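Side-chain contact in amphiphysin (Drosophila melanogaster, PDB 1URU), which probably binds lipid membranes through a dimeric, elongated coiled-coil BAR domain that senses or generates curvature, consistent with a role in endocytosis: residues L202-V205 / T206-T210. Sequence-based numbering, arbitrary orientation.
Sequences LFLV and TNLQT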
ATOM      1  N   LEU A 202      26.390  -6.264  11.856  1.00 48.38           N
ATOM      2  CA  LEU A 202      25.508  -6.720  12.920  1.00 48.03           C
ATOM      3  C   LEU A 202      24.192  -5.932  12.947  1.00 47.73           C
ATOM      4  O   LEU A 202      23.129  -6.504  13.186  1.00 47.08           O
ATOM      5  CB  LEU A 202      26.200  -6.631  14.294  1.00 48.06           C
ATOM      6  CG  LEU A 202      25.350  -7.042  15.514  1.00 46.96           C
ATOM      7  CD1 LEU A 202      25.042  -8.537  15.506  1.00 45.41           C
ATOM      8  CD2 LEU A 202      26.028  -6.615  16.826  1.00 46.88           C
ATOM      9  N   PHE A 203      24.260  -4.623  12.721  1.00 47.48           N
ATOM     10  CA  PHE A 203      23.049  -3.848  12.672  1.00 47.13           C
ATOM     11  C   PHE A 203      22.103  -4.380  11.611  1.00 47.29           C
ATOM     12  O   PHE A 203      20.926  -4.579  11.868  1.00 46.43           O
ATOM     13  CB  PHE A 203      23.287  -2.387  12.364  1.00 47.26           C
ATOM     14  CG  PHE A 203      22.015  -1.681  12.022  1.00 46.07           C
ATOM     15  CD1 PHE A 203      21.032  -1.520  13.001  1.00 44.57           C
ATOM     16  CD2 PHE A 203      21.750  -1.287  10.720  1.00 45.13           C
ATOM     17  CE1 PHE A 203      19.832  -0.917  12.713  1.00 45.15           C
ATOM     18  CE2 PHE A 203      20.558  -0.677  10.411  1.00 46.54           C
ATOM     19  CZ  PHE A 203      19.581  -0.497  11.413  1.00 46.76           C
ATOM     20  N   LEU A 204      22.616  -4.581  10.408  1.00 48.08           N
ATOM     21  CA  LEU A 204      21.759  -5.000   9.303  1.00 49.33           C
ATOM     22  C   LEU A 204      21.250  -6.423   9.389  1.00 49.27           C
ATOM     23  O   LEU A 204      20.127  -6.680   8.989  1.00 49.74           O
ATOM     24  CB  LEU A 204      22.446  -4.787   7.963  1.00 49.98           C
ATOM     25  CG  LEU A 204      22.056  -3.409   7.420  1.00 52.92           C
ATOM     26  CD1 LEU A 204      23.278  -2.490   7.273  1.00 54.00           C
ATOM     27  CD2 LEU A 204      21.296  -3.594   6.111  1.00 55.32           C
ATOM     28  N   VAL A 205      22.060  -7.347   9.883  1.00 49.19           N
ATOM     29  CA  VAL A 205      21.590  -8.700  10.035  1.00 49.44           C
ATOM     30  C   VAL A 205      20.432  -8.670  11.038  1.00 49.75           C
ATOM     31  O   VAL A 205      19.431  -9.342  10.843  1.00 49.93           O
ATOM     32  CB  VAL A 205      22.726  -9.735  10.426  1.00 49.56           C
ATOM     33  CG1 VAL A 205      23.877  -9.707   9.412  1.00 49.63           C
ATOM     34  CG2 VAL A 205      23.254  -9.509  11.800  1.00 48.55           C
ATOM     35  N   THR A 206      20.531  -7.849  12.074  1.00 49.94           N
ATOM     36  CA  THR A 206      19.477  -7.812  13.098  1.00 49.99           C
ATOM     37  C   THR A 206      18.229  -7.083  12.591  1.00 49.25           C
ATOM     38  O   THR A 206      17.133  -7.591  12.776  1.00 49.01           O
ATOM     39  CB  THR A 206      20.007  -7.266  14.487  1.00 50.15           C
ATOM     40  OG1 THR A 206      20.517  -5.936  14.366  1.00 52.22           O
ATOM     41  CG2 THR A 206      21.251  -8.050  14.966  1.00 49.66           C
ATOM     42  N   ASN A 207      18.394  -5.957  11.885  1.00 48.97           N
ATOM     43  CA  ASN A 207      17.250  -5.184  11.377  1.00 48.84           C
ATOM     44  C   ASN A 207      16.496  -5.927  10.310  1.00 48.76           C
ATOM     45  O   ASN A 207      15.286  -6.075  10.383  1.00 49.42           O
ATOM     46  CB  ASN A 207      17.672  -3.814  10.826  1.00 48.96           C
ATOM     47  CG  ASN A 207      16.570  -2.724  10.992  1.00 48.89           C
ATOM     48  OD1 ASN A 207      15.866  -2.652  12.006  1.00 47.62           O
ATOM     49  ND2 ASN A 207      16.451  -1.867   9.996  1.00 49.69           N
ATOM     50  N   LEU A 208      17.213  -6.408   9.308  1.00 48.67           N
ATOM     51  CA  LEU A 208      16.594  -7.233   8.267  1.00 48.27           C
ATOM     52  C   LEU A 208      15.971  -8.538   8.796  1.00 48.18           C
ATOM     53  O   LEU A 208      14.992  -8.989   8.247  1.00 49.07           O
ATOM     54  CB  LEU A 208      17.598  -7.508   7.142  1.00 47.91           C
ATOM     55  CG  LEU A 208      18.155  -6.274   6.412  1.00 46.98           C
ATOM     56  CD1 LEU A 208      19.080  -6.677   5.301  1.00 46.68           C
ATOM     57  CD2 LEU A 208      17.040  -5.435   5.836  1.00 47.10           C
ATOM     58  N   GLN A 209      16.505  -9.137   9.856  1.00 48.23           N
ATOM     59  CA  GLN A 209      15.925 -10.373  10.418  1.00 48.50           C
ATOM     60  C   GLN A 209      14.554 -10.052  10.944  1.00 47.75           C
ATOM     61  O   GLN A 209      13.597 -10.770  10.675  1.00 48.19           O
ATOM     62  CB  GLN A 209      16.777 -10.953  11.559  1.00 49.00           C
ATOM     63  CG  GLN A 209      16.384 -12.367  12.095  1.00 52.33           C
ATOM     64  CD  GLN A 209      14.933 -12.524  12.695  1.00 55.87           C
ATOM     65  OE1 GLN A 209      14.649 -12.126  13.842  1.00 55.79           O
ATOM     66  NE2 GLN A 209      14.044 -13.136  11.905  1.00 58.51           N
ATOM     67  N   THR A 210      14.459  -8.968  11.702  1.00 47.08           N
ATOM     68  CA  THR A 210      13.165  -8.468  12.191  1.00 46.36           C
ATOM     69  C   THR A 210      12.222  -8.132  11.036  1.00 46.01           C
ATOM     70  O   THR A 210      11.061  -8.535  11.052  1.00 45.61           O
ATOM     71  CB  THR A 210      13.349  -7.191  13.041  1.00 46.37           C
ATOM     72  OG1 THR A 210      14.391  -7.369  14.000  1.00 45.75           O
ATOM     73  CG2 THR A 210      12.131  -6.909  13.884  1.00 46.35           C
TER
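Thr206 sits one helical turn after Leu202, and its hydroxyl turns back on that turn. OG1 lies between its own backbone N and carbonyl carbon, 2.9 Å from Leu202 O and equally 2.9 Å from Phe203 O. Both carbonyls lie within reach of its one proton, and the geometry does not settle between them. The backbone hydrogen bond from Thr206 N to Leu202 O (3.1 Å) is the settled one at that oxygen. The methyl CG2 of Thr206 meets CD1 of Leu202 at 3.9 Å.

Asn207 carries its CB over one face of the Phe203 ring: the carbon is 4.2 Å from the centroid and 25° off the ring normal, a CH-pi contact displaced toward the rim. Phe203 reaches this place because its CG is anti to the backbone N (chi1 167°), and the two side chains run alongside each other in the same direction. Both also touch Leu121 of helix 92-156, while the Phe203 ring stacks with Tyr124.

Leu208 repeats the parallel arrangement with Leu204, one branch of each meeting at CD2 of Leu204 and CD1 of Leu208, 3.9 Å apart. Both are buried, and the second subunit packs on them through its Ile84 and Val81. Gln209 follows with a less straight backbone bond to Val205 O, its N-H...O angle being 139°. At Thr210 the hydroxyl OG1 donates to Thr206 O, which also accepts from Thr210 N on the opposite face of its plane.

Two i to i+4 pairs on helix 172-239 thus face different partners, Phe203 and Asn207 against helix 92-156 and the apolar Leu204 and Leu208 against the second subunit, as in the dimeric helical coiled coil of BAR domains.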